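Local coordinates for alcohol dehydrogenase, zinc-containing (Thermotoga maritima, PDB 1VJ0), which probably acts as a zinc-dependent oxidoreductase of the alcohol dehydrogenase family and binds two zinc ions in each chain, at residues E48-G53 against A80-E85; C55-H60 against L75-A80; T198-G203 against I224-S229. All coordinates share one frame; numbering follows the deposited sequence.

Interaction 1 (E48-G53 against A80-E85); sequences EILSAG and AGRVVE
Glu48 and Arg82 face each other as a hydrogen-bonded pair of antiparallel strands in the GroES-like domain, and their side chains run side by side along the same face of the sheet. Glu48 has CG anti to its own N (chi1 179°) and stays extended, bringing OE1 to 2.7 Å from Arg82 NH1. The salt bridge goes through this one nitrogen: NH1 meets the syn side of OE1, well out of the carboxylate plane, and the carboxylate and guanidinium planes are 50° apart. Arg82 also starts out extended but bends at chi3 (-70°), turning the guanidinium across toward Leu50, whose CD1 lies over its centre, 4.2 Å above the plane. Leucine suits this place, giving the flat cation an apolar lid while its CG rests 4.0 Å from Gly81 CA. On the flank of Glu48, Val84 CG2 packs 3.9 Å from Glu48 CB.

Between Ile49 and Ser51 the register slips by one residue in a classic beta bulge. Ala80 O accepts from both Leu50 N (2.9 Å) and Ser51 N (3.2 Å), and Ala80 N returns a bond to Ser51 O. Gly81 passes close against the other strand, its CA 3.1 Å from Glu48 O; a side chain there would collide with that oxygen. Ser51 OG bonds to Asp171 of helix 170-188, which also covers Ala80 through Leu170.

The chemistry is thus divided: backbone bonds set the bulged register, while a one-nitrogen ion pair, with Leu50 over one face of the cation, joins the side chains at the partly exposed end.

Interaction 2 (C55-H60 against L75-A80); sequences CGSDVH and LGHEGA
The first zinc site, which probably corresponds to the catalytic zinc of medium-chain alcohol dehydrogenases, is where Cys55 meets His77 and Glu78; Cys178 completes the metal's four protein ligands. Cys55 stands at the N-cap of helix 56-62, and its SG lies 3.4 Å from Glu78 OE2, both being zinc ligands. Cys55 and Asp58 form a capping box: Cys55 N donates to Asp58 OD2 (3.0 Å) from above the carboxylate plane, while Ser57 N makes a weak bond back to Cys55 SG. The same cysteine thus caps the helix and binds the metal.

Asp58 is a second-shell residue. Its carboxylate stands almost upright to the His77 ring, the planes 82° apart, with OD1 near the ring plane 3.2 Å from CE1. The link to the histidine runs through water. One water lies in plane at the ring edge, accepting from His77 ND1 (2.7 Å) and Gly76 N and donating to Asp58 OD1; a second lies over one ring face, offset toward the rim, accepting from His77 N and donating to Asp58 OD2. The in-plane water helps to hold the rotation of the imidazole, with NE2 directed at the zinc. Tyr149 OH also bonds to Asp58 OD2, and Lys373 pairs with Glu78 OE1.

Gly76 has a positive phi (107°), where any CB would be jammed against the carbonyl oxygen of Leu75. His77 places CG between its own N and carbonyl carbon (chi1 56°), turning the ring toward the helix start, where Ser57 OG approaches the ring edge 3.4 Å from CE1.

Interaction 3 (T198-G203 against I224-S229); sequences TVVIQG and IVIAGS
Val200 and Gln202 share one face of the parallel sheet with Ile224 and Ile226, while Ile201 and Val225 occupy the other; at the edges of this strand pair run strand 268-273, beside 198-202, and strand 243-246, beside 222-227. The pair belongs to a Rossmann-type beta-alpha-beta unit, helix 206-217 making the crossover. Four backbone bonds join the strands, among them Ile201 N to Ile224 O (2.7 Å) and Ile226 N to Ile201 O (2.8 Å), each donor nearly along the C=O axis.

The beta-branched valines and isoleucines suit extended strands, and their methyls pack against those of the neighbouring strand. With CG1 anti to its N (chi1 174°), Val200 sends this methyl to 3.8 Å from Ile226 CD1, and CG2 to 4.2 Å from Ile224 CD1. Cutting Val200 back to an alanine removes both methyls and would probably open a gap between the two isoleucine CD1 groups, leaving them freer to turn. Ile224 CD1 also reaches Thr198 CG2 at 3.6 Å, while Thr198 OG1 bonds to Asn222 OD1. On the opposite face Ile201 and Val225 pack against Val212 of the crossover helix.

Gly203, probably the first glycine of a GxGxxG motif, has a positive phi (109°) at which a CB would strike the preceding carbonyl oxygen. Its N donates to Ile226 O at 2.8 Å, and its buried O lies 3.8 Å from Val225 CG1.

How the interactions relate
Interactions 1 and 2 are continuous. Both use strand 78-86 and share Ala80, their centres lie 15 Å apart, and strand 45-54 leads directly into helix 56-62. Along the chain interaction 2 is nested inside the loop closed by interaction 1, and Gly53 N probably bonds to Glu78 O (2.8 Å), so the bulged strand pair runs straight into the zinc site. Interaction 3 comes later, in the separate parallel sheet of the Rossmann-type part. Its centre is 34 Å from that of interaction 1, across the centre of the chain, and 24 Å from that of interaction 2. The zinc site and the probable nucleotide-binding unit thus sit against different sheets.

Interaction 1 (E48-G53 against A80-E85)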
ATOM      1  N   GLU A  48      36.207  -2.054 -18.183  1.00 25.56           N
ATOM      2  CA  GLU A  48      36.482  -3.164 -19.085  1.00 27.09           C
ATOM      3  C   GLU A  48      35.274  -4.089 -19.111  1.00 26.26           C
ATOM      4  O   GLU A  48      34.860  -4.627 -18.066  1.00 27.51           O
ATOM      5  CB  GLU A  48      37.721  -3.930 -18.583  1.00 26.76           C
ATOM      6  CG  GLU A  48      38.066  -5.135 -19.460  1.00 28.11           C
ATOM      7  CD  GLU A  48      38.993  -6.138 -18.807  1.00 31.18           C
ATOM      8  OE1 GLU A  48      39.434  -5.929 -17.639  1.00 34.70           O
ATOM      9  OE2 GLU A  48      39.228  -7.167 -19.485  1.00 32.44           O
ATOM     10  N   ILE A  49      34.657  -4.249 -20.271  1.00 25.71           N
ATOM     11  CA  ILE A  49      33.506  -5.167 -20.401  1.00 26.48           C
ATOM     12  C   ILE A  49      33.976  -6.613 -20.291  1.00 27.75           C
ATOM     13  O   ILE A  49      34.902  -7.000 -20.989  1.00 27.80           O
ATOM     14  CB  ILE A  49      32.736  -4.937 -21.727  1.00 25.63           C
ATOM     15  CG1 ILE A  49      32.071  -3.543 -21.776  1.00 26.62           C
ATOM     16  CG2 ILE A  49      31.716  -6.031 -22.003  1.00 26.45           C
ATOM     17  CD1 ILE A  49      30.881  -3.385 -20.823  1.00 25.92           C
ATOM     18  N   LEU A  50      33.335  -7.393 -19.405  1.00 27.65           N
ATOM     19  CA  LEU A  50      33.566  -8.825 -19.318  1.00 28.19           C
ATOM     20  C   LEU A  50      32.411  -9.659 -19.862  1.00 28.36           C
ATOM     21  O   LEU A  50      32.642 -10.749 -20.382  1.00 29.64           O
ATOM     22  CB  LEU A  50      33.948  -9.257 -17.888  1.00 27.55           C
ATOM     23  CG  LEU A  50      35.147  -8.570 -17.266  1.00 28.88           C
ATOM     24  CD1 LEU A  50      35.184  -8.709 -15.734  1.00 28.49           C
ATOM     25  CD2 LEU A  50      36.414  -9.085 -17.943  1.00 29.99           C
ATOM     26  N   SER A  51      31.196  -9.176 -19.733  1.00 28.93           N
ATOM     27  CA  SER A  51      30.007  -9.825 -20.296  1.00 29.53           C
ATOM     28  C   SER A  51      29.090  -8.775 -20.891  1.00 29.36           C
ATOM     29  O   SER A  51      28.815  -7.764 -20.228  1.00 30.99           O
ATOM     30  CB  SER A  51      29.203 -10.523 -19.190  1.00 29.93           C
ATOM     31  OG  SER A  51      29.978 -11.365 -18.385  1.00 33.73           O
ATOM     32  N   ALA A  52      28.601  -9.016 -22.120  1.00 28.48           N
ATOM     33  CA  ALA A  52      27.592  -8.199 -22.758  1.00 28.11           C
ATOM     34  C   ALA A  52      26.445  -9.039 -23.258  1.00 28.32           C
ATOM     35  O   ALA A  52      26.619  -9.885 -24.159  1.00 28.74           O
ATOM     36  CB  ALA A  52      28.175  -7.403 -23.921  1.00 27.81           C
ATOM     37  N   GLY A  53      25.251  -8.827 -22.718  1.00 27.85           N
ATOM     38  CA  GLY A  53      24.094  -9.552 -23.202  1.00 27.58           C
ATOM     39  C   GLY A  53      23.617  -9.030 -24.533  1.00 28.22           C
ATOM     40  O   GLY A  53      23.601  -7.821 -24.764  1.00 28.04           O
ATOM     41  N   ALA A  80      28.378  -6.289 -17.646  1.00 30.34           N
ATOM     42  CA  ALA A  80      29.114  -6.431 -16.381  1.00 29.93           C
ATOM     43  C   ALA A  80      30.557  -6.293 -16.714  1.00 29.55           C
ATOM     44  O   ALA A  80      30.994  -6.683 -17.801  1.00 29.05           O
ATOM     45  CB  ALA A  80      28.841  -7.763 -15.740  1.00 29.79           C
ATOM     46  N   GLY A  81      31.325  -5.726 -15.803  1.00 29.03           N
ATOM     47  CA  GLY A  81      32.751  -5.617 -16.039  1.00 28.85           C
ATOM     48  C   GLY A  81      33.608  -5.236 -14.825  1.00 27.39           C
ATOM     49  O   GLY A  81      33.223  -5.401 -13.671  1.00 27.25           O
ATOM     50  N   ARG A  82      34.789  -4.753 -15.137  1.00 27.07           N
ATOM     51  CA  ARG A  82      35.822  -4.489 -14.196  1.00 27.55           C
ATOM     52  C   ARG A  82      36.261  -3.048 -14.304  1.00 27.29           C
ATOM     53  O   ARG A  82      36.542  -2.549 -15.409  1.00 26.24           O
ATOM     54  CB  ARG A  82      37.004  -5.406 -14.485  1.00 27.31           C
ATOM     55  CG  ARG A  82      38.135  -5.263 -13.499  1.00 27.75           C
ATOM     56  CD  ARG A  82      39.389  -6.035 -13.849  1.00 34.05           C
ATOM     57  NE  ARG A  82      39.193  -7.487 -13.720  1.00 39.31           N
ATOM     58  CZ  ARG A  82      39.285  -8.371 -14.724  1.00 43.61           C
ATOM     59  NH1 ARG A  82      39.591  -7.998 -15.969  1.00 45.49           N
ATOM     60  NH2 ARG A  82      39.079  -9.670 -14.472  1.00 45.94           N
ATOM     61  N   VAL A  83      36.369  -2.402 -13.151  1.00 27.70           N
ATOM     62  CA  VAL A  83      36.778  -0.992 -13.085  1.00 27.05           C
ATOM     63  C   VAL A  83      38.225  -0.867 -13.547  1.00 26.09           C
ATOM     64  O   VAL A  83      39.126  -1.552 -13.043  1.00 26.04           O
ATOM     65  CB  VAL A  83      36.573  -0.387 -11.647  1.00 26.35           C
ATOM     66  CG1 VAL A  83      37.073   1.020 -11.587  1.00 28.30           C
ATOM     67  CG2 VAL A  83      35.126  -0.398 -11.285  1.00 28.18           C
ATOM     68  N   VAL A  84      38.461   0.029 -14.502  1.00 25.34           N
ATOM     69  CA  VAL A  84      39.807   0.348 -14.936  1.00 26.09           C
ATOM     70  C   VAL A  84      40.247   1.622 -14.236  1.00 26.36           C
ATOM     71  O   VAL A  84      41.303   1.658 -13.640  1.00 26.07           O
ATOM     72  CB  VAL A  84      39.923   0.503 -16.497  1.00 26.82           C
ATOM     73  CG1 VAL A  84      41.356   0.888 -16.930  1.00 28.46           C
ATOM     74  CG2 VAL A  84      39.485  -0.768 -17.186  1.00 26.47           C
ATOM     75  N   GLU A  85      39.446   2.667 -14.334  1.00 27.14           N
ATOM     76  CA  GLU A  85      39.758   3.886 -13.678  1.00 28.79           C
ATOM     77  C   GLU A  85      38.499   4.705 -13.376  1.00 27.72           C
ATOM     78  O   GLU A  85      37.446   4.527 -13.971  1.00 27.00           O
ATOM     79  CB  GLU A  85      40.822   4.651 -14.481  1.00 30.29           C
ATOM     80  CG  GLU A  85      40.334   5.449 -15.645  1.00 33.54           C
ATOM     81  CD  GLU A  85      41.469   6.118 -16.439  1.00 33.65           C
ATOM     82  OE1 GLU A  85      42.421   5.412 -16.852  1.00 38.45           O
ATOM     83  OE2 GLU A  85      41.403   7.378 -16.654  1.00 41.30           O
TER

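Interaction 2 (C55-H60 against L75-A80)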
ATOM      1  N   CYS A  55      20.296  -8.657 -26.459  1.00 36.64           N
ATOM      2  CA  CYS A  55      18.861  -8.603 -26.198  1.00 37.56           C
ATOM      3  C   CYS A  55      18.063  -8.661 -27.462  1.00 37.34           C
ATOM      4  O   CYS A  55      18.499  -8.228 -28.517  1.00 37.87           O
ATOM      5  CB  CYS A  55      18.498  -7.311 -25.465  1.00 38.59           C
ATOM      6  SG  CYS A  55      16.788  -7.366 -24.889  1.00 45.32           S
ATOM      7  N   GLY A  56      16.858  -9.202 -27.387  1.00 37.12           N
ATOM      8  CA  GLY A  56      16.034  -9.285 -28.592  1.00 35.60           C
ATOM      9  C   GLY A  56      15.709  -7.923 -29.171  1.00 34.30           C
ATOM     10  O   GLY A  56      15.524  -7.762 -30.381  1.00 34.22           O
ATOM     11  N   SER A  57      15.635  -6.921 -28.307  1.00 33.52           N
ATOM     12  CA  SER A  57      15.430  -5.545 -28.776  1.00 33.27           C
ATOM     13  C   SER A  57      16.630  -4.966 -29.585  1.00 33.48           C
ATOM     14  O   SER A  57      16.476  -3.986 -30.341  1.00 34.04           O
ATOM     15  CB  SER A  57      15.082  -4.642 -27.586  1.00 33.84           C
ATOM     16  OG  SER A  57      16.178  -4.581 -26.682  1.00 34.26           O
ATOM     17  N   ASP A  58      17.818  -5.563 -29.427  1.00 33.13           N
ATOM     18  CA  ASP A  58      18.989  -5.162 -30.205  1.00 32.42           C
ATOM     19  C   ASP A  58      18.726  -5.438 -31.698  1.00 32.47           C
ATOM     20  O   ASP A  58      19.148  -4.665 -32.550  1.00 32.41           O
ATOM     21  CB  ASP A  58      20.263  -5.868 -29.714  1.00 32.71           C
ATOM     22  CG  ASP A  58      20.651  -5.479 -28.311  1.00 33.69           C
ATOM     23  OD1 ASP A  58      20.191  -4.406 -27.839  1.00 33.98           O
ATOM     24  OD2 ASP A  58      21.477  -6.140 -27.627  1.00 34.94           O
ATOM     25  N   VAL A  59      18.003  -6.521 -31.988  1.00 31.79           N
ATOM     26  CA  VAL A  59      17.648  -6.864 -33.341  1.00 32.42           C
ATOM     27  C   VAL A  59      16.790  -5.786 -33.986  1.00 31.87           C
ATOM     28  O   VAL A  59      17.064  -5.351 -35.094  1.00 31.49           O
ATOM     29  CB  VAL A  59      16.917  -8.232 -33.403  1.00 32.78           C
ATOM     30  CG1 VAL A  59      16.365  -8.481 -34.789  1.00 32.78           C
ATOM     31  CG2 VAL A  59      17.875  -9.359 -32.978  1.00 31.78           C
ATOM     32  N   HIS A  60      15.780  -5.342 -33.267  1.00 31.79           N
ATOM     33  CA  HIS A  60      14.907  -4.309 -33.760  1.00 34.40           C
ATOM     34  C   HIS A  60      15.619  -2.993 -33.985  1.00 32.99           C
ATOM     35  O   HIS A  60      15.382  -2.331 -34.995  1.00 32.72           O
ATOM     36  CB  HIS A  60      13.716  -4.179 -32.820  1.00 35.78           C
ATOM     37  CG  HIS A  60      12.975  -5.474 -32.685  1.00 42.02           C
ATOM     38  ND1 HIS A  60      12.960  -6.207 -31.511  1.00 50.68           N
ATOM     39  CD2 HIS A  60      12.320  -6.222 -33.605  1.00 47.44           C
ATOM     40  CE1 HIS A  60      12.279  -7.326 -31.706  1.00 50.80           C
ATOM     41  NE2 HIS A  60      11.886  -7.361 -32.970  1.00 50.48           N
ATOM     42  N   LEU A  75      25.824  -0.610 -29.746  1.00 26.02           N
ATOM     43  CA  LEU A  75      24.702  -1.231 -29.085  1.00 25.42           C
ATOM     44  C   LEU A  75      25.196  -1.953 -27.853  1.00 26.07           C
ATOM     45  O   LEU A  75      26.426  -2.016 -27.602  1.00 24.57           O
ATOM     46  CB  LEU A  75      23.974  -2.194 -30.019  1.00 25.99           C
ATOM     47  CG  LEU A  75      23.306  -1.595 -31.246  1.00 26.70           C
ATOM     48  CD1 LEU A  75      22.936  -2.705 -32.202  1.00 29.38           C
ATOM     49  CD2 LEU A  75      22.106  -0.790 -30.867  1.00 26.17           C
ATOM     50  N   GLY A  76      24.229  -2.504 -27.107  1.00 26.10           N
ATOM     51  CA  GLY A  76      24.509  -3.338 -25.944  1.00 26.51           C
ATOM     52  C   GLY A  76      24.183  -2.560 -24.690  1.00 26.45           C
ATOM     53  O   GLY A  76      24.928  -1.668 -24.322  1.00 26.55           O
ATOM     54  N   HIS A  77      23.073  -2.890 -24.047  1.00 26.87           N
ATOM     55  CA  HIS A  77      22.646  -2.206 -22.818  1.00 28.08           C
ATOM     56  C   HIS A  77      22.646  -3.133 -21.588  1.00 29.64           C
ATOM     57  O   HIS A  77      22.134  -2.775 -20.512  1.00 29.40           O
ATOM     58  CB  HIS A  77      21.272  -1.577 -23.052  1.00 28.99           C
ATOM     59  CG  HIS A  77      20.228  -2.546 -23.503  1.00 28.25           C
ATOM     60  ND1 HIS A  77      19.969  -2.797 -24.836  1.00 27.63           N
ATOM     61  CD2 HIS A  77      19.361  -3.315 -22.794  1.00 29.55           C
ATOM     62  CE1 HIS A  77      19.005  -3.703 -24.929  1.00 29.47           C
ATOM     63  NE2 HIS A  77      18.623  -4.035 -23.704  1.00 30.82           N
ATOM     64  N   GLU A  78      23.192  -4.337 -21.765  1.00 29.78           N
ATOM     65  CA  GLU A  78      23.291  -5.338 -20.713  1.00 31.38           C
ATOM     66  C   GLU A  78      24.804  -5.656 -20.542  1.00 31.15           C
ATOM     67  O   GLU A  78      25.418  -6.319 -21.403  1.00 29.23           O
ATOM     68  CB  GLU A  78      22.562  -6.624 -21.175  1.00 32.75           C
ATOM     69  CG  GLU A  78      21.030  -6.518 -21.342  1.00 35.73           C
ATOM     70  CD  GLU A  78      20.373  -7.714 -22.070  1.00 34.04           C
ATOM     71  OE1 GLU A  78      20.738  -8.912 -21.928  1.00 39.20           O
ATOM     72  OE2 GLU A  78      19.465  -7.452 -22.819  1.00 41.63           O
ATOM     73  N   GLY A  79      25.377  -5.237 -19.413  1.00 30.71           N
ATOM     74  CA  GLY A  79      26.784  -5.354 -19.171  1.00 31.58           C
ATOM     75  C   GLY A  79      27.249  -5.611 -17.743  1.00 31.46           C
ATOM     76  O   GLY A  79      26.584  -5.255 -16.762  1.00 32.38           O
ATOM     77  N   ALA A  80      28.378  -6.289 -17.646  1.00 30.34           N
ATOM     78  CA  ALA A  80      29.114  -6.431 -16.381  1.00 29.93           C
ATOM     79  C   ALA A  80      30.557  -6.293 -16.714  1.00 29.55           C
ATOM     80  O   ALA A  80      30.994  -6.683 -17.801  1.00 29.05           O
ATOM     81  CB  ALA A  80      28.841  -7.763 -15.740  1.00 29.79           C
TER
HETATM   82  O   HOH W   1      21.893  -5.403 -25.056  1.00 20.54           O
HETATM   83  O   HOH W   2      21.291  -2.089 -27.032  1.00 22.98           O

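Interaction 3 (T198-G203 against I224-S229)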
ATOM      1  N   THR A 198      -1.475 -18.021  -6.849  1.00 27.78           N
ATOM      2  CA  THR A 198      -1.268 -18.704  -8.129  1.00 28.03           C
ATOM      3  C   THR A 198      -0.911 -17.668  -9.187  1.00 28.35           C
ATOM      4  O   THR A 198      -1.657 -16.692  -9.371  1.00 28.10           O
ATOM      5  CB  THR A 198      -2.535 -19.480  -8.559  1.00 28.53           C
ATOM      6  OG1 THR A 198      -2.704 -20.605  -7.714  1.00 31.07           O
ATOM      7  CG2 THR A 198      -2.359 -20.066  -9.990  1.00 26.23           C
ATOM      8  N   VAL A 199       0.276 -17.862  -9.795  1.00 27.45           N
ATOM      9  CA  VAL A 199       0.877 -17.015 -10.813  1.00 26.73           C
ATOM     10  C   VAL A 199       0.836 -17.728 -12.146  1.00 27.00           C
ATOM     11  O   VAL A 199       1.205 -18.907 -12.227  1.00 26.53           O
ATOM     12  CB  VAL A 199       2.351 -16.733 -10.466  1.00 26.54           C
ATOM     13  CG1 VAL A 199       3.071 -16.084 -11.657  1.00 27.47           C
ATOM     14  CG2 VAL A 199       2.394 -15.834  -9.196  1.00 28.92           C
ATOM     15  N   VAL A 200       0.300 -17.053 -13.161  1.00 27.81           N
ATOM     16  CA  VAL A 200       0.395 -17.523 -14.537  1.00 27.25           C
ATOM     17  C   VAL A 200       1.299 -16.585 -15.312  1.00 28.32           C
ATOM     18  O   VAL A 200       1.149 -15.352 -15.274  1.00 29.19           O
ATOM     19  CB  VAL A 200      -0.985 -17.631 -15.212  1.00 27.66           C
ATOM     20  CG1 VAL A 200      -0.861 -17.979 -16.708  1.00 30.53           C
ATOM     21  CG2 VAL A 200      -1.872 -18.636 -14.496  1.00 26.25           C
ATOM     22  N   ILE A 201       2.265 -17.172 -16.012  1.00 29.18           N
ATOM     23  CA  ILE A 201       3.136 -16.432 -16.887  1.00 28.84           C
ATOM     24  C   ILE A 201       2.880 -16.806 -18.316  1.00 27.86           C
ATOM     25  O   ILE A 201       2.891 -17.985 -18.664  1.00 26.55           O
ATOM     26  CB  ILE A 201       4.584 -16.712 -16.522  1.00 29.86           C
ATOM     27  CG1 ILE A 201       4.852 -16.181 -15.106  1.00 30.94           C
ATOM     28  CG2 ILE A 201       5.530 -16.062 -17.552  1.00 29.59           C
ATOM     29  CD1 ILE A 201       6.080 -16.755 -14.470  1.00 33.29           C
ATOM     30  N   GLN A 202       2.667 -15.788 -19.151  1.00 28.21           N
ATOM     31  CA  GLN A 202       2.454 -15.983 -20.604  1.00 28.11           C
ATOM     32  C   GLN A 202       3.744 -15.653 -21.296  1.00 28.51           C
ATOM     33  O   GLN A 202       4.172 -14.485 -21.261  1.00 29.03           O
ATOM     34  CB  GLN A 202       1.344 -15.072 -21.140  1.00 28.15           C
ATOM     35  CG  GLN A 202       0.015 -15.194 -20.440  1.00 28.42           C
ATOM     36  CD  GLN A 202      -0.977 -14.164 -20.913  1.00 28.69           C
ATOM     37  OE1 GLN A 202      -0.864 -12.978 -20.567  1.00 29.57           O
ATOM     38  NE2 GLN A 202      -1.931 -14.591 -21.756  1.00 25.17           N
ATOM     39  N   GLY A 203       4.369 -16.641 -21.920  1.00 27.98           N
ATOM     40  CA  GLY A 203       5.629 -16.444 -22.616  1.00 28.54           C
ATOM     41  C   GLY A 203       6.750 -17.103 -21.842  1.00 28.59           C
ATOM     42  O   GLY A 203       6.679 -17.185 -20.616  1.00 29.15           O
ATOM     43  N   ILE A 224       2.535 -21.236 -13.089  1.00 26.38           N
ATOM     44  CA  ILE A 224       2.130 -21.899 -14.344  1.00 28.03           C
ATOM     45  C   ILE A 224       2.621 -21.054 -15.496  1.00 27.49           C
ATOM     46  O   ILE A 224       2.454 -19.820 -15.473  1.00 27.16           O
ATOM     47  CB  ILE A 224       0.585 -22.005 -14.431  1.00 29.11           C
ATOM     48  CG1 ILE A 224       0.046 -22.901 -13.306  1.00 33.07           C
ATOM     49  CG2 ILE A 224       0.099 -22.508 -15.840  1.00 28.14           C
ATOM     50  CD1 ILE A 224      -1.100 -22.241 -12.569  1.00 35.23           C
ATOM     51  N   VAL A 225       3.229 -21.708 -16.498  1.00 27.93           N
ATOM     52  CA  VAL A 225       3.683 -21.022 -17.718  1.00 27.11           C
ATOM     53  C   VAL A 225       2.930 -21.514 -18.978  1.00 26.93           C
ATOM     54  O   VAL A 225       2.770 -22.707 -19.166  1.00 26.53           O
ATOM     55  CB  VAL A 225       5.180 -21.239 -17.922  1.00 26.98           C
ATOM     56  CG1 VAL A 225       5.662 -20.543 -19.208  1.00 27.15           C
ATOM     57  CG2 VAL A 225       5.945 -20.708 -16.707  1.00 28.40           C
ATOM     58  N   ILE A 226       2.462 -20.562 -19.798  1.00 26.02           N
ATOM     59  CA  ILE A 226       1.778 -20.847 -21.055  1.00 27.33           C
ATOM     60  C   ILE A 226       2.648 -20.263 -22.166  1.00 26.78           C
ATOM     61  O   ILE A 226       2.979 -19.074 -22.150  1.00 26.93           O
ATOM     62  CB  ILE A 226       0.356 -20.217 -21.118  1.00 26.26           C
ATOM     63  CG1 ILE A 226      -0.483 -20.689 -19.942  1.00 28.52           C
ATOM     64  CG2 ILE A 226      -0.304 -20.556 -22.491  1.00 26.77           C
ATOM     65  CD1 ILE A 226      -1.802 -20.013 -19.812  1.00 29.89           C
ATOM     66  N   ALA A 227       3.049 -21.114 -23.076  1.00 27.73           N
ATOM     67  CA  ALA A 227       3.863 -20.748 -24.243  1.00 29.04           C
ATOM     68  C   ALA A 227       3.679 -21.774 -25.359  1.00 29.78           C
ATOM     69  O   ALA A 227       2.960 -22.767 -25.202  1.00 30.17           O
ATOM     70  CB  ALA A 227       5.347 -20.632 -23.868  1.00 29.50           C
ATOM     71  N   GLY A 228       4.352 -21.541 -26.480  1.00 30.36           N
ATOM     72  CA  GLY A 228       4.289 -22.407 -27.641  1.00 30.04           C
ATOM     73  C   GLY A 228       5.441 -23.363 -27.907  1.00 30.87           C
ATOM     74  O   GLY A 228       5.316 -24.204 -28.761  1.00 31.38           O
ATOM     75  N   SER A 229       6.571 -23.220 -27.217  1.00 31.03           N
ATOM     76  CA  SER A 229       7.767 -23.977 -27.524  1.00 32.58           C
ATOM     77  C   SER A 229       7.988 -25.051 -26.464  1.00 31.65           C
ATOM     78  O   SER A 229       8.202 -24.709 -25.298  1.00 30.69           O
ATOM     79  CB  SER A 229       8.990 -23.039 -27.471  1.00 32.93           C
ATOM     80  OG  SER A 229      10.186 -23.853 -27.525  1.00 36.06           O
TER